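Local coordinates for protein aminotransferase, class I and II (Erwinia tasmaniensis, PDB 5Z0Q) that binds pyridoxal-5'-phosphate and belongs to the class I and II aminotransferases, a family of PLP-dependent enzymes, at residues A[73-76]-A[77-81]; A[181-184]-A[185-188]; A[191-194]-A[195-199]; A[218-221]-A[222-225]. All blocks are in the same frame, centred on the assembly; numbering follows the deposited sequence.

Contact 1. Residues A[73-76]-A[77-81]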
loop_
_atom_site.group_PDB
_atom_site.type_symbol
_atom_site.label_atom_id
_atom_site.label_comp_id
_atom_site.label_asym_id
_atom_site.label_seq_id
_atom_site.Cartn_x
_atom_site.Cartn_y
_atom_site.Cartn_z
ATOM N N LEU A 73 -7.945 -6.975 -14.480
ATOM C CA LEU A 73 -6.846 -6.044 -14.718
ATOM C C LEU A 73 -5.698 -6.724 -15.455
ATOM O O LEU A 73 -5.119 -6.147 -16.383
ATOM C CB LEU A 73 -6.359 -5.454 -13.395
ATOM C CG LEU A 73 -5.137 -4.535 -13.465
ATOM C CD1 LEU A 73 -5.399 -3.362 -14.393
ATOM C CD2 LEU A 73 -4.756 -4.047 -12.076
ATOM N N ALA A 74 -5.355 -7.951 -15.056
ATOM C CA ALA A 74 -4.303 -8.686 -15.750
ATOM C C ALA A 74 -4.685 -8.973 -17.195
ATOM O O ALA A 74 -3.822 -8.965 -18.081
ATOM C CB ALA A 74 -3.996 -9.987 -15.008
ATOM N N GLU A 75 -5.970 -9.219 -17.454
ATOM C CA GLU A 75 -6.415 -9.499 -18.813
ATOM C C GLU A 75 -6.343 -8.251 -19.684
ATOM O O GLU A 75 -5.835 -8.295 -20.811
ATOM C CB GLU A 75 -7.835 -10.065 -18.789
ATOM C CG GLU A 75 -8.428 -10.359 -20.160
ATOM C CD GLU A 75 -9.530 -9.386 -20.542
ATOM O OE1 GLU A 75 -9.219 -8.337 -21.146
ATOM O OE2 GLU A 75 -10.707 -9.667 -20.229
ATOM N N VAL A 76 -6.844 -7.122 -19.175
ATOM C CA VAL A 76 -6.849 -5.898 -19.971
ATOM C C VAL A 76 -5.437 -5.345 -20.125
ATOM O O VAL A 76 -5.130 -4.681 -21.123
ATOM C CB VAL A 76 -7.807 -4.861 -19.354
ATOM C CG1 VAL A 76 -7.300 -4.387 -18.000
ATOM C CG2 VAL A 76 -7.996 -3.687 -20.298
ATOM N N ALA A 77 -4.554 -5.612 -19.160
ATOM C CA ALA A 77 -3.171 -5.167 -19.292
ATOM C C ALA A 77 -2.451 -5.933 -20.394
ATOM O O ALA A 77 -1.681 -5.347 -21.164
ATOM C CB ALA A 77 -2.435 -5.320 -17.961
ATOM N N ILE A 78 -2.694 -7.241 -20.492
ATOM C CA ILE A 78 -2.062 -8.042 -21.536
ATOM C C ILE A 78 -2.562 -7.617 -22.912
ATOM O O ILE A 78 -1.776 -7.449 -23.852
ATOM C CB ILE A 78 -2.305 -9.541 -21.281
ATOM C CG1 ILE A 78 -1.536 -10.001 -20.040
ATOM C CG2 ILE A 78 -1.909 -10.365 -22.494
ATOM C CD1 ILE A 78 -1.754 -11.454 -19.692
ATOM N N GLU A 79 -3.878 -7.430 -23.050
ATOM C CA GLU A 79 -4.431 -6.982 -24.324
ATOM C C GLU A 79 -3.911 -5.604 -24.707
ATOM O O GLU A 79 -3.726 -5.317 -25.895
ATOM C CB GLU A 79 -5.959 -6.971 -24.263
ATOM C CG GLU A 79 -6.600 -8.350 -24.273
ATOM C CD GLU A 79 -8.115 -8.287 -24.194
ATOM O OE1 GLU A 79 -8.652 -7.204 -23.878
ATOM O OE2 GLU A 79 -8.770 -9.320 -24.451
ATOM N N ARG A 80 -3.665 -4.741 -23.720
ATOM C CA ARG A 80 -3.193 -3.394 -24.023
ATOM C C ARG A 80 -1.741 -3.405 -24.486
ATOM O O ARG A 80 -1.381 -2.686 -25.426
ATOM C CB ARG A 80 -3.362 -2.493 -22.801
ATOM C CG ARG A 80 -3.042 -1.033 -23.064
ATOM C CD ARG A 80 -3.330 -0.173 -21.844
ATOM N NE ARG A 80 -3.182 1.248 -22.140
ATOM C CZ ARG A 80 -4.136 2.000 -22.680
ATOM N NH1 ARG A 80 -5.314 1.469 -22.983
ATOM N NH2 ARG A 80 -3.912 3.285 -22.919
ATOM N N MET A 81 -0.894 -4.215 -23.847
ATOM C CA MET A 81 0.518 -4.237 -24.215
ATOM C C MET A 81 0.740 -4.880 -25.577
ATOM O O MET A 81 1.740 -4.587 -26.242
ATOM C CB MET A 81 1.332 -4.968 -23.146
ATOM C CG MET A 81 1.221 -4.339 -21.773
ATOM S SD MET A 81 1.354 -2.544 -21.847
ATOM C CE MET A 81 0.227 -2.063 -20.539
#

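Contact 2. Residues A[181-184]-A[185-188]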
loop_
_atom_site.group_PDB
_atom_site.type_symbol
_atom_site.label_atom_id
_atom_site.label_comp_id
_atom_site.label_asym_id
_atom_site.label_seq_id
_atom_site.Cartn_x
_atom_site.Cartn_y
_atom_site.Cartn_z
ATOM N N VAL A 181 10.422 10.896 -25.490
ATOM C CA VAL A 181 10.001 9.566 -25.911
ATOM C C VAL A 181 11.157 8.955 -26.693
ATOM O O VAL A 181 11.447 9.375 -27.819
ATOM C CB VAL A 181 8.720 9.615 -26.754
ATOM C CG1 VAL A 181 8.388 8.233 -27.295
ATOM C CG2 VAL A 181 7.565 10.167 -25.933
ATOM N N TYR A 182 11.823 7.967 -26.101
ATOM C CA TYR A 182 13.004 7.389 -26.726
ATOM C C TYR A 182 12.626 6.584 -27.964
ATOM O O TYR A 182 11.668 5.807 -27.952
ATOM C CB TYR A 182 13.757 6.507 -25.731
ATOM C CG TYR A 182 14.424 7.288 -24.622
ATOM C CD1 TYR A 182 15.649 7.910 -24.826
ATOM C CD2 TYR A 182 13.828 7.408 -23.374
ATOM C CE1 TYR A 182 16.262 8.628 -23.818
ATOM C CE2 TYR A 182 14.434 8.124 -22.359
ATOM C CZ TYR A 182 15.651 8.732 -22.587
ATOM O OH TYR A 182 16.257 9.447 -21.579
ATOM N N ARG A 183 13.390 6.779 -29.036
ATOM C CA ARG A 183 13.158 6.082 -30.291
ATOM C C ARG A 183 13.720 4.663 -30.217
ATOM O O ARG A 183 14.352 4.262 -29.236
ATOM C CB ARG A 183 13.776 6.857 -31.453
ATOM C CG ARG A 183 13.191 8.247 -31.663
ATOM C CD ARG A 183 11.724 8.188 -32.057
ATOM N NE ARG A 183 11.209 9.508 -32.414
ATOM C CZ ARG A 183 10.688 10.368 -31.544
ATOM N NH1 ARG A 183 10.608 10.048 -30.260
ATOM N NH2 ARG A 183 10.247 11.549 -31.959
ATOM N N ARG A 184 13.490 3.892 -31.283
ATOM C CA ARG A 184 13.910 2.494 -31.283
ATOM C C ARG A 184 15.428 2.365 -31.338
ATOM O O ARG A 184 16.003 1.483 -30.692
ATOM C CB ARG A 184 13.263 1.751 -32.451
ATOM C CG ARG A 184 13.369 0.241 -32.343
ATOM C CD ARG A 184 12.441 -0.463 -33.319
ATOM N NE ARG A 184 12.412 -1.901 -33.070
ATOM C CZ ARG A 184 11.539 -2.504 -32.271
ATOM N NH1 ARG A 184 10.611 -1.794 -31.643
ATOM N NH2 ARG A 184 11.591 -3.817 -32.099
ATOM N N LYS A 185 16.092 3.235 -32.106
ATOM C CA LYS A 185 17.549 3.190 -32.176
ATOM C C LYS A 185 18.185 3.573 -30.847
ATOM O O LYS A 185 19.244 3.044 -30.491
ATOM C CB LYS A 185 18.053 4.111 -33.289
ATOM C CG LYS A 185 17.627 3.694 -34.690
ATOM C CD LYS A 185 18.477 2.549 -35.221
ATOM C CE LYS A 185 19.901 3.004 -35.502
ATOM N NZ LYS A 185 20.707 1.938 -36.160
ATOM N N GLU A 186 17.556 4.482 -30.100
ATOM C CA GLU A 186 18.103 4.895 -28.815
ATOM C C GLU A 186 17.897 3.824 -27.752
ATOM O O GLU A 186 18.756 3.632 -26.885
ATOM C CB GLU A 186 17.472 6.216 -28.376
ATOM C CG GLU A 186 17.367 7.245 -29.493
ATOM C CD GLU A 186 16.860 8.588 -29.007
ATOM O OE1 GLU A 186 17.685 9.509 -28.842
ATOM O OE2 GLU A 186 15.636 8.720 -28.788
ATOM N N LEU A 187 16.766 3.116 -27.805
ATOM C CA LEU A 187 16.535 2.027 -26.860
ATOM C C LEU A 187 17.480 0.861 -27.121
ATOM O O LEU A 187 17.987 0.242 -26.178
ATOM C CB LEU A 187 15.081 1.566 -26.932
ATOM C CG LEU A 187 14.039 2.529 -26.356
ATOM C CD1 LEU A 187 12.632 2.014 -26.607
ATOM C CD2 LEU A 187 14.276 2.741 -24.867
ATOM N N GLU A 188 17.727 0.545 -28.394
ATOM C CA GLU A 188 18.663 -0.527 -28.715
ATOM C C GLU A 188 20.089 -0.158 -28.331
ATOM O O GLU A 188 20.912 -1.046 -28.086
ATOM C CB GLU A 188 18.576 -0.875 -30.200
ATOM C CG GLU A 188 17.244 -1.487 -30.609
ATOM C CD GLU A 188 17.207 -1.898 -32.069
ATOM O OE1 GLU A 188 18.156 -1.559 -32.808
ATOM O OE2 GLU A 188 16.229 -2.562 -32.474
#

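Contact 3. Residues A[191-194]-A[195-199]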
loop_
_atom_site.group_PDB
_atom_site.type_symbol
_atom_site.label_atom_id
_atom_site.label_comp_id
_atom_site.label_asym_id
_atom_site.label_seq_id
_atom_site.Cartn_x
_atom_site.Cartn_y
_atom_site.Cartn_z
ATOM N N LEU A 191 20.117 -0.861 -24.674
ATOM C CA LEU A 191 20.168 -2.306 -24.486
ATOM C C LEU A 191 21.583 -2.837 -24.680
ATOM O O LEU A 191 22.045 -3.682 -23.904
ATOM C CB LEU A 191 19.202 -2.997 -25.448
ATOM C CG LEU A 191 19.251 -4.525 -25.454
ATOM C CD1 LEU A 191 18.972 -5.076 -24.065
ATOM C CD2 LEU A 191 18.271 -5.095 -26.470
ATOM N N ARG A 192 22.285 -2.354 -25.710
ATOM C CA ARG A 192 23.660 -2.789 -25.928
ATOM C C ARG A 192 24.571 -2.347 -24.791
ATOM O O ARG A 192 25.542 -3.041 -24.468
ATOM C CB ARG A 192 24.174 -2.263 -27.271
ATOM C CG ARG A 192 23.581 -2.986 -28.473
ATOM C CD ARG A 192 24.198 -2.531 -29.789
ATOM N NE ARG A 192 23.325 -1.617 -30.524
ATOM C CZ ARG A 192 23.572 -0.322 -30.701
ATOM N NH1 ARG A 192 24.676 0.219 -30.204
ATOM N NH2 ARG A 192 22.717 0.429 -31.383
ATOM N N PHE A 193 24.271 -1.206 -24.167
ATOM C CA PHE A 193 25.034 -0.784 -22.998
ATOM C C PHE A 193 24.801 -1.724 -21.823
ATOM O O PHE A 193 25.733 -2.032 -21.070
ATOM C CB PHE A 193 24.667 0.650 -22.621
ATOM C CG PHE A 193 25.322 1.136 -21.359
ATOM C CD1 PHE A 193 26.632 1.584 -21.370
ATOM C CD2 PHE A 193 24.624 1.157 -20.162
ATOM C CE1 PHE A 193 27.236 2.036 -20.212
ATOM C CE2 PHE A 193 25.223 1.608 -19.000
ATOM C CZ PHE A 193 26.531 2.048 -19.026
ATOM N N ALA A 194 23.562 -2.190 -21.649
ATOM C CA ALA A 194 23.267 -3.113 -20.559
ATOM C C ALA A 194 23.935 -4.464 -20.780
ATOM O O ALA A 194 24.408 -5.091 -19.827
ATOM C CB ALA A 194 21.755 -3.278 -20.405
ATOM N N GLN A 195 23.989 -4.927 -22.031
ATOM C CA GLN A 195 24.592 -6.226 -22.314
ATOM C C GLN A 195 26.109 -6.178 -22.178
ATOM O O GLN A 195 26.717 -7.096 -21.615
ATOM C CB GLN A 195 24.196 -6.693 -23.714
ATOM C CG GLN A 195 22.701 -6.887 -23.905
ATOM C CD GLN A 195 22.325 -7.071 -25.360
ATOM O OE1 GLN A 195 23.159 -6.920 -26.252
ATOM N NE2 GLN A 195 21.062 -7.401 -25.610
ATOM N N ARG A 196 26.736 -5.117 -22.692
ATOM C CA ARG A 196 28.189 -4.999 -22.621
ATOM C C ARG A 196 28.684 -4.989 -21.179
ATOM O O ARG A 196 29.793 -5.457 -20.900
ATOM C CB ARG A 196 28.640 -3.738 -23.360
ATOM C CG ARG A 196 30.118 -3.404 -23.224
ATOM C CD ARG A 196 30.545 -2.302 -24.190
ATOM N NE ARG A 196 29.730 -1.094 -24.070
ATOM C CZ ARG A 196 28.755 -0.761 -24.912
ATOM N NH1 ARG A 196 28.467 -1.546 -25.942
ATOM N NH2 ARG A 196 28.066 0.356 -24.723
ATOM N N HIS A 197 27.875 -4.480 -20.252
ATOM C CA HIS A 197 28.228 -4.459 -18.841
ATOM C C HIS A 197 27.425 -5.452 -18.015
ATOM O O HIS A 197 27.610 -5.511 -16.794
ATOM C CB HIS A 197 28.049 -3.045 -18.275
ATOM C CG HIS A 197 28.934 -2.025 -18.920
ATOM N ND1 HIS A 197 30.230 -1.798 -18.509
ATOM C CD2 HIS A 197 28.713 -1.177 -19.953
ATOM C CE1 HIS A 197 30.768 -0.853 -19.259
ATOM N NE2 HIS A 197 29.868 -0.460 -20.143
ATOM N N ASP A 198 26.552 -6.237 -18.647
ATOM C CA ASP A 198 25.711 -7.230 -17.979
ATOM C C ASP A 198 24.991 -6.613 -16.777
ATOM O O ASP A 198 25.256 -6.923 -15.616
ATOM C CB ASP A 198 26.533 -8.458 -17.576
ATOM C CG ASP A 198 26.119 -9.706 -18.335
ATOM O OD1 ASP A 198 26.179 -9.690 -19.584
ATOM O OD2 ASP A 198 25.730 -10.702 -17.687
ATOM N N LEU A 199 24.066 -5.716 -17.103
ATOM C CA LEU A 199 23.284 -4.992 -16.115
ATOM C C LEU A 199 21.827 -5.430 -16.167
ATOM O O LEU A 199 21.326 -5.861 -17.210
ATOM C CB LEU A 199 23.364 -3.480 -16.347
ATOM C CG LEU A 199 24.744 -2.827 -16.372
ATOM C CD1 LEU A 199 24.613 -1.330 -16.602
ATOM C CD2 LEU A 199 25.492 -3.111 -15.084
#

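Contact 4. Residues A[218-221]-A[222-225]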
loop_
_atom_site.group_PDB
_atom_site.type_symbol
_atom_site.label_atom_id
_atom_site.label_comp_id
_atom_site.label_asym_id
_atom_site.label_seq_id
_atom_site.Cartn_x
_atom_site.Cartn_y
_atom_site.Cartn_z
ATOM N N HIS A 218 5.281 4.378 -28.470
ATOM C CA HIS A 218 6.075 3.978 -27.318
ATOM C C HIS A 218 6.524 2.529 -27.465
ATOM O O HIS A 218 5.746 1.656 -27.860
ATOM C CB HIS A 218 5.271 4.147 -26.029
ATOM C CG HIS A 218 5.867 3.438 -24.853
ATOM N ND1 HIS A 218 5.429 2.202 -24.428
ATOM C CD2 HIS A 218 6.872 3.789 -24.016
ATOM C CE1 HIS A 218 6.136 1.825 -23.377
ATOM N NE2 HIS A 218 7.017 2.770 -23.107
ATOM N N ILE A 219 7.788 2.274 -27.140
ATOM C CA ILE A 219 8.360 0.940 -27.292
ATOM C C ILE A 219 8.808 0.433 -25.928
ATOM O O ILE A 219 9.718 1.018 -25.324
ATOM C CB ILE A 219 9.529 0.944 -28.290
ATOM C CG1 ILE A 219 9.030 1.310 -29.687
ATOM C CG2 ILE A 219 10.224 -0.406 -28.304
ATOM C CD1 ILE A 219 10.115 1.366 -30.728
ATOM N N PRO A 220 8.197 -0.625 -25.398
ATOM C CA PRO A 220 8.694 -1.203 -24.143
ATOM C C PRO A 220 10.111 -1.735 -24.311
ATOM O O PRO A 220 10.465 -2.295 -25.350
ATOM C CB PRO A 220 7.698 -2.331 -23.852
ATOM C CG PRO A 220 6.470 -1.964 -24.623
ATOM C CD PRO A 220 6.964 -1.284 -25.858
ATOM N N PHE A 221 10.924 -1.550 -23.269
ATOM C CA PHE A 221 12.311 -1.996 -23.330
ATOM C C PHE A 221 12.397 -3.507 -23.511
ATOM O O PHE A 221 13.198 -4.000 -24.314
ATOM C CB PHE A 221 13.058 -1.562 -22.069
ATOM C CG PHE A 221 14.515 -1.935 -22.066
ATOM C CD1 PHE A 221 15.456 -1.109 -22.657
ATOM C CD2 PHE A 221 14.945 -3.110 -21.468
ATOM C CE1 PHE A 221 16.798 -1.447 -22.658
ATOM C CE2 PHE A 221 16.286 -3.454 -21.464
ATOM C CZ PHE A 221 17.213 -2.622 -22.059
ATOM N N ALA A 222 11.571 -4.255 -22.784
ATOM C CA ALA A 222 11.608 -5.710 -22.844
ATOM C C ALA A 222 11.043 -6.273 -24.142
ATOM O O ALA A 222 11.075 -7.495 -24.325
ATOM C CB ALA A 222 10.854 -6.296 -21.650
ATOM N N SER A 223 10.530 -5.431 -25.037
ATOM C CA SER A 223 10.012 -5.893 -26.318
ATOM C C SER A 223 11.045 -5.833 -27.436
ATOM O O SER A 223 10.757 -6.292 -28.547
ATOM C CB SER A 223 8.781 -5.070 -26.718
ATOM O OG SER A 223 9.105 -3.698 -26.863
ATOM N N LEU A 224 12.230 -5.276 -27.173
ATOM C CA LEU A 224 13.270 -5.216 -28.196
ATOM C C LEU A 224 13.717 -6.614 -28.602
ATOM O O LEU A 224 13.784 -6.938 -29.793
ATOM C CB LEU A 224 14.458 -4.401 -27.686
ATOM C CG LEU A 224 14.176 -2.941 -27.332
ATOM C CD1 LEU A 224 15.400 -2.297 -26.699
ATOM C CD2 LEU A 224 13.739 -2.174 -28.567
ATOM N N SER A 225 14.028 -7.455 -27.620
ATOM C CA SER A 225 14.430 -8.831 -27.865
ATOM C C SER A 225 14.068 -9.659 -26.641
ATOM O O SER A 225 13.588 -9.136 -25.631
ATOM C CB SER A 225 15.927 -8.923 -28.178
ATOM O OG SER A 225 16.706 -8.542 -27.058
#

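Contact 1. Residues A[73-76]-A[77-81]
The alpha-helix 71-83 carries this contact, in which the backbone and side chains of 73-76 meet those of 77-81 one turn further on. Four successive bonds of the i to i+4 kind run between them, from Ala77 N to Leu73 O at 2.9 Å through to Arg80 N and Val76 O at 3.0 Å. The straightest is the one from Glu79 N to Glu75 O, 3.1 Å long with an N-H...O angle of 170°.

On one side of the helix two acidic side chains converge. Glu79 sets off beside its own backbone N and then runs extended, passing its CG over Glu75 O at 3.5 Å. Glu75 takes the other route: its CG stands anti to the backbone N (chi1 178°) and the chain then bends, which brings Glu75 OE1 to 3.0 Å from Glu79 OE1, like charges close together and not bonded. The two carboxylate planes are turned 44° against each other. Further round, Ile78 lays CG1 over the carbonyl oxygen of Ala74 at 3.2 Å. Arg80, whose CB lies beside Val76 O, leads away to a salt bridge with Asp209, while Val76 and Leu73 pack on helix 276-288.

As two carboxylates, Glu75 and Glu79 would be expected to repel, unless one is protonated; both are exposed, so solvent probably softens the charge.

Contact 2. Residues A[181-184]-A[185-188]
Glu186 lies alongside Arg183, the two side chains pointing the same way, with Glu186 CG 4.1 Å from Arg183 CB. Its chain, extended beyond CG, reaches back over the start of helix 184-197. There Glu186 OE2 accepts the backbone N-H of Arg183 at 3.0 Å through its anti lone pair, in an almost straight bond (178°). Arg183 is the N-cap and Glu186 is N3, so this is half of a capping box; Arg183 has no side-chain acceptor for the other half.

A hydrophobic staple accompanies it: Tyr182, just before the N-cap, sets CB against Leu187 CD2 at 3.9 Å, and Leu187 CG rests 3.4 Å from Arg183 O. That carbonyl receives Leu187 N at 3.0 Å, opening the helical bonding pattern. One turn on, Glu188 CG touches Arg184 O, and its OE2 stands 3.9 Å from Arg184 NE, well outside the guanidinium plane; this long salt bridge works by charge alone.

The Arg183 guanidinium leads away from the helix start to a salt bridge with Glu323, while Glu186 OE2 also forms one with Arg150. That oxygen thus serves a backbone N-H and an arginine together, which would favour its ionised form and ties the backbone before the first turn to Glu186.

Contact 3. Residues A[191-194]-A[195-199]
Phe193 belongs to the last turns of helix 184-197, the helix of a beta-alpha-beta unit with strands 166-172 and 200-204, and its side chain meets the residues that end the helix. CB lies 4.0 Å from Arg196 NH2, which approaches near the ring plane at its edge. CG stands anti to the backbone N (chi1 175°), which swings the ring toward the C-terminal end. Beyond it, CD1 and then CE1 run under His197 CD2, the latter at 3.5 Å, so that this imidazole atom sits over one face of the phenyl ring. The two rings are oblique, their planes 52° apart. On the far branch CE2 touches Leu199 CD1 at 3.8 Å. CZ, at the tip, lies 4.0 Å from His197 CD2.

The chain turns here in a Schellman motif. Asp198 takes a positive phi of 50°, Leu199 N bonds back to Ala194 O at 2.8 Å, and Asp198 N makes a weak bond to Gln195 O. The apolar pair expected of this motif is present too, with Ala194 CB facing Leu199 CB.

The polar ends find partners beyond the helix: Arg196 pairs with Glu159 and Asp156, and His197 NE2 bonds to that same Glu159. On another side, Gln195 extends beyond CG to make a weak hydrogen bond from NE2 to Asp227, with Gln195 NE2 3.4 Å from Leu191 CG.

Contact 4. Residues A[218-221]-A[222-225]
Two successive i to i+3 bonds, Ser223 N to Pro220 O at 3.2 Å and Leu224 N to Phe221 O at 3.3 Å, wind residues 220-224 into a short 3-10 turn. In both, the donor stands well above the carbonyl plane, by 65° at Pro220 and 55° at Phe221, as the tight winding brings about.

The hydroxyl of Ser223 also points at Pro220 O, though at 2.5 Å from OG the modelled distance is too short to be trusted. Chi1 of Ser223 (61°) places OG between its own N and carbonyl carbon, from where it turns back over the proline; Pro220 CD is 3.4 Å from Ser223 OG. Ile219 flanks the same hydroxyl, its CG2 touching Ser223 OG at 3.8 Å and Leu224 CD2 at 3.9 Å, with the isoleucine and leucine side chains at about a right angle.

The turn belongs to the connection that leaves strand 200-204 and leads, through helix 226-229, into the neighbouring parallel strand 232-236 of the large mixed sheet. Phe221 sends its ring over that sheet, against Val201, Ser203 and Ser232, while its backbone N bonds to Glu205. Leu224, set off beside its own N, lays CG over Phe221 O at 3.3 Å and brings CD1 to within 4.2 Å of Phe221 CD1, obliquely to the ring. Ser225 then serves as N-cap of the next helix, its OG taking up Ala228 N in a weak bond.

How the contacts relate
Contacts 2 and 3 stand at the two ends of helix 184-197, their centres 15 Å apart, one starting it, the other stopping it. Contact 4 packs against that helix between them: its centre is 9 Å from that of contact 2, where Leu187 CD1 meets Ile219 O at 3.3 Å, and Leu191 CD1 of contact 3 reaches Phe221 CZ at 3.6 Å. Contact 1 is separate, its nearest atoms about 6 Å from contact 4. None of the four binds the cofactor: the side chain of Tyr182 is about 11 Å from one bound pyridoxal-5'-phosphate and that of Leu73 about 13 Å from another. Pocket residues Cys172 and Asn176 precede contact 2; Asp204, Ile206 and His207 precede contact 4.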